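Local atomic coordinates of putative glutathione S-transferase (Sinorhizobium meliloti, PDB entry 4MDC), a protein that probably catalyses, as a homodimer, the transfer of glutathione to electrophilic substrates. Residues 36-41 and 84-89; 61-66 and 72-77; 235-240 and 245-250. All coordinates share one frame; numbering follows the deposited sequence. Where two conformers were deposited one is given.

Interaction 1: residues 36-41 and 84-89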
loop_
_atom_site.group_PDB
_atom_site.type_symbol
_atom_site.label_atom_id
_atom_site.label_comp_id
_atom_site.label_asym_id
_atom_site.label_seq_id
_atom_site.Cartn_x
_atom_site.Cartn_y
_atom_site.Cartn_z
ATOM N N ARG B 36 -11.097 10.315 -1.527
ATOM C CA ARG B 36 -11.513 11.021 -2.707
ATOM C C ARG B 36 -11.362 10.184 -3.959
ATOM O O ARG B 36 -12.191 10.269 -4.848
ATOM C CB ARG B 36 -10.765 12.358 -2.835
ATOM C CG ARG B 36 -11.200 13.381 -1.804
ATOM C CD ARG B 36 -10.579 14.710 -2.075
ATOM N NE ARG B 36 -11.274 15.746 -1.278
ATOM C CZ ARG B 36 -11.362 17.001 -1.622
ATOM N NH1 ARG B 36 -10.789 17.495 -2.699
ATOM N NH2 ARG B 36 -12.098 17.825 -0.846
ATOM N N PHE B 37 -10.326 9.376 -3.991
ATOM C CA PHE B 37 -10.088 8.495 -5.119
ATOM C C PHE B 37 -11.262 7.511 -5.289
ATOM O O PHE B 37 -11.758 7.336 -6.413
ATOM C CB PHE B 37 -8.792 7.748 -4.859
ATOM C CG PHE B 37 -8.539 6.552 -5.738
ATOM C CD1 PHE B 37 -8.254 6.684 -7.107
ATOM C CD2 PHE B 37 -8.551 5.306 -5.199
ATOM C CE1 PHE B 37 -7.957 5.569 -7.885
ATOM C CE2 PHE B 37 -8.238 4.187 -5.979
ATOM C CZ PHE B 37 -7.947 4.314 -7.334
ATOM N N VAL B 38 -11.660 6.884 -4.204
ATOM C CA VAL B 38 -12.813 5.992 -4.229
ATOM C C VAL B 38 -14.103 6.686 -4.603
ATOM O O VAL B 38 -14.867 6.210 -5.411
ATOM C CB VAL B 38 -12.938 5.234 -2.904
ATOM C CG1 VAL B 38 -14.217 4.421 -2.868
ATOM C CG2 VAL B 38 -11.751 4.277 -2.793
ATOM N N ARG B 39 -14.326 7.871 -4.052
ATOM C CA ARG B 39 -15.479 8.630 -4.449
ATOM C C ARG B 39 -15.536 8.889 -5.952
ATOM O O ARG B 39 -16.620 8.862 -6.560
ATOM C CB ARG B 39 -15.561 9.949 -3.675
ATOM C CG ARG B 39 -15.983 9.756 -2.232
ATOM C CD ARG B 39 -15.687 11.000 -1.411
ATOM N NE ARG B 39 -16.553 12.111 -1.763
ATOM C CZ ARG B 39 -16.412 13.338 -1.266
ATOM N NH1 ARG B 39 -15.376 13.636 -0.471
ATOM N NH2 ARG B 39 -17.281 14.295 -1.624
ATOM N N LEU B 40 -14.392 9.236 -6.537
ATOM C CA LEU B 40 -14.321 9.500 -7.940
ATOM C C LEU B 40 -14.666 8.286 -8.762
ATOM O O LEU B 40 -15.401 8.410 -9.775
ATOM C CB LEU B 40 -12.949 10.050 -8.344
ATOM C CG LEU B 40 -12.587 11.460 -7.878
ATOM C CD1 LEU B 40 -11.108 11.746 -8.144
ATOM C CD2 LEU B 40 -13.460 12.495 -8.564
ATOM N N ILE B 41 -14.162 7.131 -8.359
ATOM C CA ILE B 41 -14.544 5.906 -9.044
ATOM C C ILE B 41 -16.055 5.639 -8.994
ATOM O O ILE B 41 -16.693 5.378 -10.034
ATOM C CB ILE B 41 -13.814 4.659 -8.499
ATOM C CG1 ILE B 41 -12.298 4.845 -8.610
ATOM C CG2 ILE B 41 -14.309 3.458 -9.255
ATOM C CD1 ILE B 41 -11.560 3.838 -7.758
ATOM N N CYS B 84 -11.547 -2.353 3.030
ATOM C CA CYS B 84 -10.739 -1.260 3.569
ATOM C C CYS B 84 -9.586 -0.841 2.681
ATOM O O CYS B 84 -8.786 -1.686 2.260
ATOM C CB CYS B 84 -10.175 -1.677 4.901
ATOM S SG CYS B 84 -11.524 -1.951 6.099
ATOM N N GLY B 85 -9.503 0.463 2.431
ATOM C CA GLY B 85 -8.425 1.057 1.699
ATOM C C GLY B 85 -8.695 1.179 0.192
ATOM O O GLY B 85 -9.464 0.425 -0.406
ATOM N N ALA B 86 -7.946 2.055 -0.430
ATOM C CA ALA B 86 -8.180 2.382 -1.814
ATOM C C ALA B 86 -7.898 1.223 -2.783
ATOM O O ALA B 86 -8.614 1.058 -3.754
ATOM C CB ALA B 86 -7.365 3.575 -2.179
ATOM N N THR B 87 -6.881 0.469 -2.493
ATOM C CA THR B 87 -6.487 -0.633 -3.421
ATOM C C THR B 87 -7.609 -1.701 -3.431
ATOM O O THR B 87 -8.125 -2.038 -4.501
ATOM C CB THR B 87 -5.123 -1.204 -3.041
ATOM O OG1 THR B 87 -4.113 -0.259 -3.293
ATOM C CG2 THR B 87 -4.802 -2.446 -3.903
ATOM N N ILE B 88 -7.963 -2.220 -2.261
ATOM C CA ILE B 88 -8.950 -3.278 -2.155
ATOM C C ILE B 88 -10.299 -2.839 -2.735
ATOM O O ILE B 88 -10.920 -3.562 -3.545
ATOM C CB ILE B 88 -9.046 -3.801 -0.701
ATOM C CG1 ILE B 88 -7.787 -4.616 -0.397
ATOM C CG2 ILE B 88 -10.244 -4.714 -0.491
ATOM C CD1 ILE B 88 -7.643 -5.072 1.025
ATOM N N ILE B 89 -10.694 -1.604 -2.420
ATOM C CA ILE B 89 -11.944 -1.159 -2.915
ATOM C C ILE B 89 -11.960 -0.977 -4.427
ATOM O O ILE B 89 -12.917 -1.381 -5.135
ATOM C CB ILE B 89 -12.380 0.142 -2.182
ATOM C CG1 ILE B 89 -12.579 -0.085 -0.696
ATOM C CG2 ILE B 89 -13.654 0.663 -2.819
ATOM C CD1 ILE B 89 -12.604 1.229 0.082
#

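Interaction 2: residues 61-66 and 72-77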
loop_
_atom_site.group_PDB
_atom_site.type_symbol
_atom_site.label_atom_id
_atom_site.label_comp_id
_atom_site.label_asym_id
_atom_site.label_seq_id
_atom_site.Cartn_x
_atom_site.Cartn_y
_atom_site.Cartn_z
ATOM N N ARG B 61 -13.858 3.560 19.146
ATOM C CA ARG B 61 -13.951 2.098 19.304
ATOM C C ARG B 61 -14.867 1.408 18.288
ATOM O O ARG B 61 -14.516 0.356 17.757
ATOM C CB ARG B 61 -14.360 1.719 20.725
ATOM C CG ARG B 61 -14.400 0.217 21.006
ATOM C CD ARG B 61 -14.663 -0.105 22.468
ATOM N NE ARG B 61 -13.600 0.410 23.343
ATOM C CZ ARG B 61 -12.374 -0.101 23.469
ATOM N NH1 ARG B 61 -12.008 -1.193 22.794
ATOM N NH2 ARG B 61 -11.496 0.486 24.284
ATOM N N ASP B 62 -16.007 2.029 17.966
ATOM C CA ASP B 62 -16.872 1.446 16.949
ATOM C C ASP B 62 -16.246 1.436 15.532
ATOM O O ASP B 62 -16.443 0.498 14.767
ATOM C CB ASP B 62 -18.284 2.069 16.927
ATOM C CG ASP B 62 -18.299 3.582 16.631
ATOM O OD1 ASP B 62 -17.394 4.303 17.104
ATOM O OD2 ASP B 62 -19.240 4.058 15.960
ATOM N N PHE B 63 -15.543 2.508 15.167
ATOM C CA PHE B 63 -14.896 2.570 13.864
ATOM C C PHE B 63 -13.772 1.531 13.792
ATOM O O PHE B 63 -13.599 0.811 12.805
ATOM C CB PHE B 63 -14.332 3.960 13.533
ATOM C CG PHE B 63 -13.631 3.999 12.185
ATOM C CD1 PHE B 63 -14.356 3.821 11.006
ATOM C CD2 PHE B 63 -12.239 4.123 12.096
ATOM C CE1 PHE B 63 -13.723 3.853 9.760
ATOM C CE2 PHE B 63 -11.594 4.125 10.852
ATOM C CZ PHE B 63 -12.333 3.947 9.689
ATOM N N LEU B 64 -12.995 1.443 14.863
ATOM C CA LEU B 64 -11.919 0.435 14.927
ATOM C C LEU B 64 -12.422 -1.009 14.979
ATOM O O LEU B 64 -11.733 -1.909 14.560
ATOM C CB LEU B 64 -10.969 0.689 16.102
ATOM C CG LEU B 64 -10.163 1.992 15.986
ATOM C CD1 LEU B 64 -9.306 2.154 17.235
ATOM C CD2 LEU B 64 -9.292 2.055 14.749
ATOM N N THR B 65 -13.649 -1.238 15.419
ATOM C CA THR B 65 -14.274 -2.540 15.281
ATOM C C THR B 65 -14.516 -2.866 13.796
ATOM O O THR B 65 -14.331 -3.988 13.369
ATOM C CB THR B 65 -15.588 -2.614 16.095
ATOM O OG1 THR B 65 -15.266 -2.455 17.480
ATOM C CG2 THR B 65 -16.302 -3.912 15.899
ATOM N N LEU B 66 -14.961 -1.882 13.039
ATOM C CA LEU B 66 -15.224 -2.071 11.632
ATOM C C LEU B 66 -13.917 -2.265 10.871
ATOM O O LEU B 66 -13.834 -3.110 10.001
ATOM C CB LEU B 66 -15.944 -0.837 11.087
ATOM C CG LEU B 66 -16.309 -0.930 9.607
ATOM C CD1 LEU B 66 -17.406 -1.953 9.436
ATOM C CD2 LEU B 66 -16.689 0.454 9.105
ATOM N N LEU B 72 -8.612 4.770 6.062
ATOM C CA LEU B 72 -9.731 5.225 5.243
ATOM C C LEU B 72 -9.433 5.089 3.733
ATOM O O LEU B 72 -8.297 5.168 3.314
ATOM C CB LEU B 72 -10.061 6.695 5.570
ATOM C CG LEU B 72 -10.583 6.953 6.973
ATOM C CD1 LEU B 72 -10.610 8.458 7.196
ATOM C CD2 LEU B 72 -11.959 6.360 7.170
ATOM N N PRO B 73 -10.451 4.955 2.907
ATOM C CA PRO B 73 -11.815 4.849 3.287
ATOM C C PRO B 73 -12.189 3.396 3.593
ATOM O O PRO B 73 -11.371 2.508 3.417
ATOM C CB PRO B 73 -12.533 5.298 2.048
ATOM C CG PRO B 73 -11.698 4.855 0.936
ATOM C CD PRO B 73 -10.308 4.941 1.434
ATOM N N VAL B 74 -13.416 3.199 4.053
ATOM C CA VAL B 74 -13.947 1.852 4.229
ATOM C C VAL B 74 -15.278 1.806 3.487
ATOM O O VAL B 74 -16.146 2.647 3.735
ATOM C CB VAL B 74 -14.175 1.509 5.702
ATOM C CG1 VAL B 74 -14.794 0.137 5.850
ATOM C CG2 VAL B 74 -12.857 1.596 6.458
ATOM N N TYR B 75 -15.455 0.784 2.639
ATOM C CA TYR B 75 -16.664 0.668 1.824
ATOM C C TYR B 75 -17.456 -0.519 2.326
ATOM O O TYR B 75 -16.919 -1.598 2.464
ATOM C CB TYR B 75 -16.283 0.451 0.376
ATOM C CG TYR B 75 -17.356 0.355 -0.646
ATOM C CD1 TYR B 75 -18.040 1.468 -1.111
ATOM C CD2 TYR B 75 -17.704 -0.859 -1.188
ATOM C CE1 TYR B 75 -19.027 1.357 -2.081
ATOM C CE2 TYR B 75 -18.680 -0.957 -2.154
ATOM C CZ TYR B 75 -19.310 0.138 -2.610
ATOM O OH TYR B 75 -20.301 0.006 -3.577
ATOM N N VAL B 76 -18.722 -0.299 2.631
ATOM C CA VAL B 76 -19.557 -1.376 3.106
ATOM C C VAL B 76 -20.794 -1.401 2.267
ATOM O O VAL B 76 -21.694 -0.557 2.416
ATOM C CB VAL B 76 -19.966 -1.238 4.575
ATOM C CG1 VAL B 76 -20.685 -2.512 5.027
ATOM C CG2 VAL B 76 -18.759 -1.000 5.453
ATOM N N ASP B 77 -20.875 -2.360 1.372
ATOM C CA ASP B 77 -22.069 -2.534 0.590
ATOM C C ASP B 77 -23.024 -3.443 1.321
ATOM O O ASP B 77 -22.792 -3.832 2.482
ATOM C CB ASP B 77 -21.837 -2.829 -0.897
ATOM C CG ASP B 77 -21.275 -4.205 -1.174
ATOM O OD1 ASP B 77 -21.413 -5.080 -0.336
ATOM O OD2 ASP B 77 -20.738 -4.400 -2.273
#

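Interaction 3: residues 235-240 and 245-250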
loop_
_atom_site.group_PDB
_atom_site.type_symbol
_atom_site.label_atom_id
_atom_site.label_comp_id
_atom_site.label_asym_id
_atom_site.label_seq_id
_atom_site.Cartn_x
_atom_site.Cartn_y
_atom_site.Cartn_z
ATOM N N ALA B 235 -17.298 21.188 -4.374
ATOM C CA ALA B 235 -18.385 21.809 -3.566
ATOM C C ALA B 235 -18.150 21.595 -2.079
ATOM O O ALA B 235 -18.592 22.361 -1.262
ATOM C CB ALA B 235 -19.743 21.248 -3.965
ATOM N N GLU B 236 -17.349 20.571 -1.777
ATOM C CA GLU B 236 -17.095 20.090 -0.423
ATOM C C GLU B 236 -16.329 21.126 0.398
ATOM O O GLU B 236 -15.426 21.779 -0.112
ATOM C CB GLU B 236 -16.152 18.877 -0.518
ATOM C CG GLU B 236 -16.053 18.120 0.739
ATOM C CD GLU B 236 -15.708 16.700 0.478
ATOM O OE1 GLU B 236 -14.527 16.421 0.124
ATOM O OE2 GLU B 236 -16.657 15.924 0.655
ATOM N N ARG B 237 -16.648 21.217 1.683
ATOM C CA ARG B 237 -15.861 22.027 2.565
ATOM C C ARG B 237 -15.493 21.230 3.805
ATOM O O ARG B 237 -16.271 20.401 4.288
ATOM C CB ARG B 237 -16.636 23.314 2.937
ATOM C CG ARG B 237 -16.878 24.298 1.770
ATOM C CD ARG B 237 -15.585 24.898 1.227
ATOM N NE ARG B 237 -15.806 25.793 0.088
ATOM C CZ ARG B 237 -15.858 25.423 -1.195
ATOM N NH1 ARG B 237 -15.659 24.148 -1.579
ATOM N NH2 ARG B 237 -16.082 26.357 -2.132
ATOM N N VAL B 238 -14.327 21.520 4.334
ATOM C CA VAL B 238 -13.832 20.890 5.529
ATOM C C VAL B 238 -14.147 21.769 6.711
ATOM O O VAL B 238 -13.855 22.985 6.665
ATOM C CB VAL B 238 -12.310 20.706 5.415
ATOM C CG1 VAL B 238 -11.734 20.101 6.676
ATOM C CG2 VAL B 238 -12.008 19.838 4.209
ATOM N N ARG B 239 -14.701 21.176 7.775
ATOM C CA ARG B 239 -15.077 21.927 8.965
ATOM C C ARG B 239 -13.883 22.713 9.505
ATOM O O ARG B 239 -12.844 22.160 9.758
ATOM C CB ARG B 239 -15.691 20.963 10.017
ATOM C CG ARG B 239 -16.230 21.633 11.267
ATOM C CD ARG B 239 -17.369 20.794 11.904
ATOM N NE ARG B 239 -17.675 21.154 13.282
ATOM C CZ ARG B 239 -18.235 22.306 13.622
ATOM N NH1 ARG B 239 -18.502 23.203 12.685
ATOM N NH2 ARG B 239 -18.498 22.566 14.889
ATOM N N GLY B 240 -14.055 24.035 9.674
ATOM C CA GLY B 240 -13.017 24.906 10.255
ATOM C C GLY B 240 -11.812 25.258 9.373
ATOM O O GLY B 240 -10.827 25.801 9.852
ATOM N N SER B 245 -8.764 30.441 -2.580
ATOM C CA SER B 245 -9.826 31.090 -3.357
ATOM C C SER B 245 -10.055 30.454 -4.731
ATOM O O SER B 245 -11.182 30.375 -5.171
ATOM C CB SER B 245 -9.598 32.623 -3.485
ATOM O OG SER B 245 -8.411 32.853 -4.224
ATOM N N HIS B 246 -8.992 29.946 -5.385
ATOM C CA HIS B 246 -9.137 29.316 -6.704
ATOM C C HIS B 246 -9.593 27.843 -6.665
ATOM O O HIS B 246 -9.741 27.198 -7.721
ATOM C CB HIS B 246 -7.823 29.373 -7.492
ATOM C CG HIS B 246 -6.740 28.501 -6.928
ATOM N ND1 HIS B 246 -5.708 29.005 -6.169
ATOM C CD2 HIS B 246 -6.497 27.165 -7.045
ATOM C CE1 HIS B 246 -4.887 28.024 -5.821
ATOM N NE2 HIS B 246 -5.350 26.898 -6.331
ATOM N N TYR B 247 -9.813 27.316 -5.462
ATOM C CA TYR B 247 -10.049 25.866 -5.313
ATOM C C TYR B 247 -11.131 25.298 -6.222
ATOM O O TYR B 247 -10.949 24.258 -6.876
ATOM C CB TYR B 247 -10.373 25.525 -3.850
ATOM C CG TYR B 247 -10.746 24.068 -3.646
ATOM C CD1 TYR B 247 -9.814 23.042 -3.844
ATOM C CD2 TYR B 247 -12.041 23.724 -3.326
ATOM C CE1 TYR B 247 -10.195 21.716 -3.708
ATOM C CE2 TYR B 247 -12.423 22.413 -3.115
ATOM C CZ TYR B 247 -11.487 21.396 -3.351
ATOM O OH TYR B 247 -11.935 20.145 -3.156
ATOM N N ALA B 248 -12.300 25.957 -6.230
ATOM C CA ALA B 248 -13.422 25.481 -6.999
ATOM C C ALA B 248 -13.466 26.032 -8.428
ATOM O O ALA B 248 -14.379 25.699 -9.173
ATOM C CB ALA B 248 -14.733 25.785 -6.278
ATOM N N ASP B 249 -12.525 26.887 -8.801
ATOM C CA ASP B 249 -12.548 27.624 -10.090
ATOM C C ASP B 249 -12.064 26.720 -11.226
ATOM O O ASP B 249 -10.962 26.153 -11.130
ATOM C CB ASP B 249 -11.641 28.839 -9.930
ATOM C CG ASP B 249 -11.775 29.878 -11.044
ATOM O OD1 ASP B 249 -12.419 29.596 -12.076
ATOM O OD2 ASP B 249 -11.203 30.993 -10.861
ATOM N N LEU B 250 -12.901 26.504 -12.242
ATOM C CA LEU B 250 -12.498 25.656 -13.374
ATOM C C LEU B 250 -11.515 26.385 -14.260
ATOM O O LEU B 250 -10.632 25.760 -14.849
ATOM C CB LEU B 250 -13.689 25.181 -14.204
ATOM C CG LEU B 250 -14.737 24.389 -13.422
ATOM C CD1 LEU B 250 -15.779 23.782 -14.358
ATOM C CD2 LEU B 250 -14.141 23.314 -12.559
#

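Interaction 1: residues 36-41 and 84-89
A86 O is a hydrogen-bond partner of S90 OG, which T87 O shares, and also lies in the plane of the F37 ring at its edge, 3.9 Å from F37 CE2, where the weakly positive ring hydrogens face it. Helices 33-44 and 86-96 meet here, packed together on one side of the sheet in the thioredoxin-like N-terminal domain of the glutathione transferase fold. The A86 methyl approaches the same ring obliquely, with CB 3.7 Å from F37 CD2. A first torsion of 166° points F37 CG opposite the backbone N and carries the ring to A86, while I41 CD1, one turn on, covers one ring face 3.6 Å above its plane, offset toward the rim. T121 and L125 of helix 111-145 and A195 of helix 191-205 also pack on F37, tying the contact to the helical C-terminal domain. Beside it V38 and I89 cross at about a right angle: I89 CG2 rests against both branches of V38, 3.8 Å from CG1 and 4.1 Å from CG2. G85 is the N-cap of helix 86-96; its backbone angles (phi 92°) would jam a side chain against the carbonyl of C84, and its own O accepts I89 N at 3.1 Å.

Interaction 2: residues 61-66 and 72-77
F63, L66 and V74 carry this wholly apolar contact, in which helix 61-66 lies over strand 74-76 with the two short axes 11.3 Å apart and crossing at 74°. F63 and L66, three residues apart on the helix, straddle V74 and divide its methyls: V74 CG2 is 4.0 Å from F63 CZ, and V74 CG1 is 3.8 Å from L66 CD2. F63 holds CG opposite its backbone N (chi1 179°), which stretches the ring far enough for CZ to reach L72 CD2 at 3.5 Å, obliquely to the ring. Farther along the strand, V76 CG2 is touched more loosely by L66 CD1, at 4.3 Å. Replacing F63 by an alanine would probably open a gap beside L72 CD2 and V74 CG2 and leave L66 as the helix's main hold on the strand. Y27 of the neighbouring strand 25-28 packs on both F63 and L66, so the helix spans more than one strand. V74 and V76 point to this helix while P73 and Y75 point away, P73 onto helix 33-44. Helices on both faces of the sheet, with a cis peptide bond before P73 at the entry to the strand, mark the thioredoxin-like fold of glutathione transferases.

Interaction 3: residues 235-240 and 245-250
The C-terminal tail that follows helix 231-235 in the helical domain of this glutathione transferase folds back on itself here, so that R237, just past the helix end, meets a type I beta turn running from H246 to D249. The turn is closed by D249 N bonding to H246 O at 3.0 Å, and it presents Y247 and A248 to the segment 235-240. R237 NH1 lies near the plane of the Y247 ring, at its edge, 4.0 Å from both CD2 and CE2. Guanidinium and ring planes stand 80° apart, and with the cation at the rim the pair is not a cation-pi stack. The R237 side chain folds at its second torsion (chi2 -65°), which turns the guanidinium back toward the backbone it springs from. There NH1 donates to E236 O at 2.8 Å with an N-H...O angle of 158°; the oxygen is almost in the guanidinium plane, but the donor stands well above the carbonyl plane, off the lone pairs. NH1 also bonds to L234 O and NH2 to a glycerol, probably from the crystallisation liquor, so two carbonyls close to the helix end fix the rotation of the group and probably stabilise its positive charge. Y247 is buried: its OH bonds to L233 O and to R36 NH1, and the ring of Y205 meets it edge-to-face. The carboxylate of E236 is likewise engaged, in salt bridges to R36 and R39, so E236 ties the start of the tail to helix 33-44 of the N-terminal domain. Two looser touches complete the contact: E236 O lies 4.3 Å from Y247 CE2, and R237 NH2 stands 4.4 Å from A248 CB.

Interactions 1 and 2 belong to the thioredoxin-like N-terminal domain, their centres 13 Å apart; along the chain interaction 2 is nested within the loop that interaction 1 closes. Interaction 1 joins two helices on one face of the sheet, and interaction 2 lays helix 61-66 on the other. They meet mainly at P73, whose O accepts a bond from G85 N and whose ring touches V38, with I89 also touching Y75. Interaction 3 comes later, in the C-terminal tail, its centre 21 Å from that of interaction 1 and 26 Å from that of interaction 2, which it does not touch. Helix 33-44 is shared: one side faces helix 86-96 and its arginines face the tail, linking the two domains.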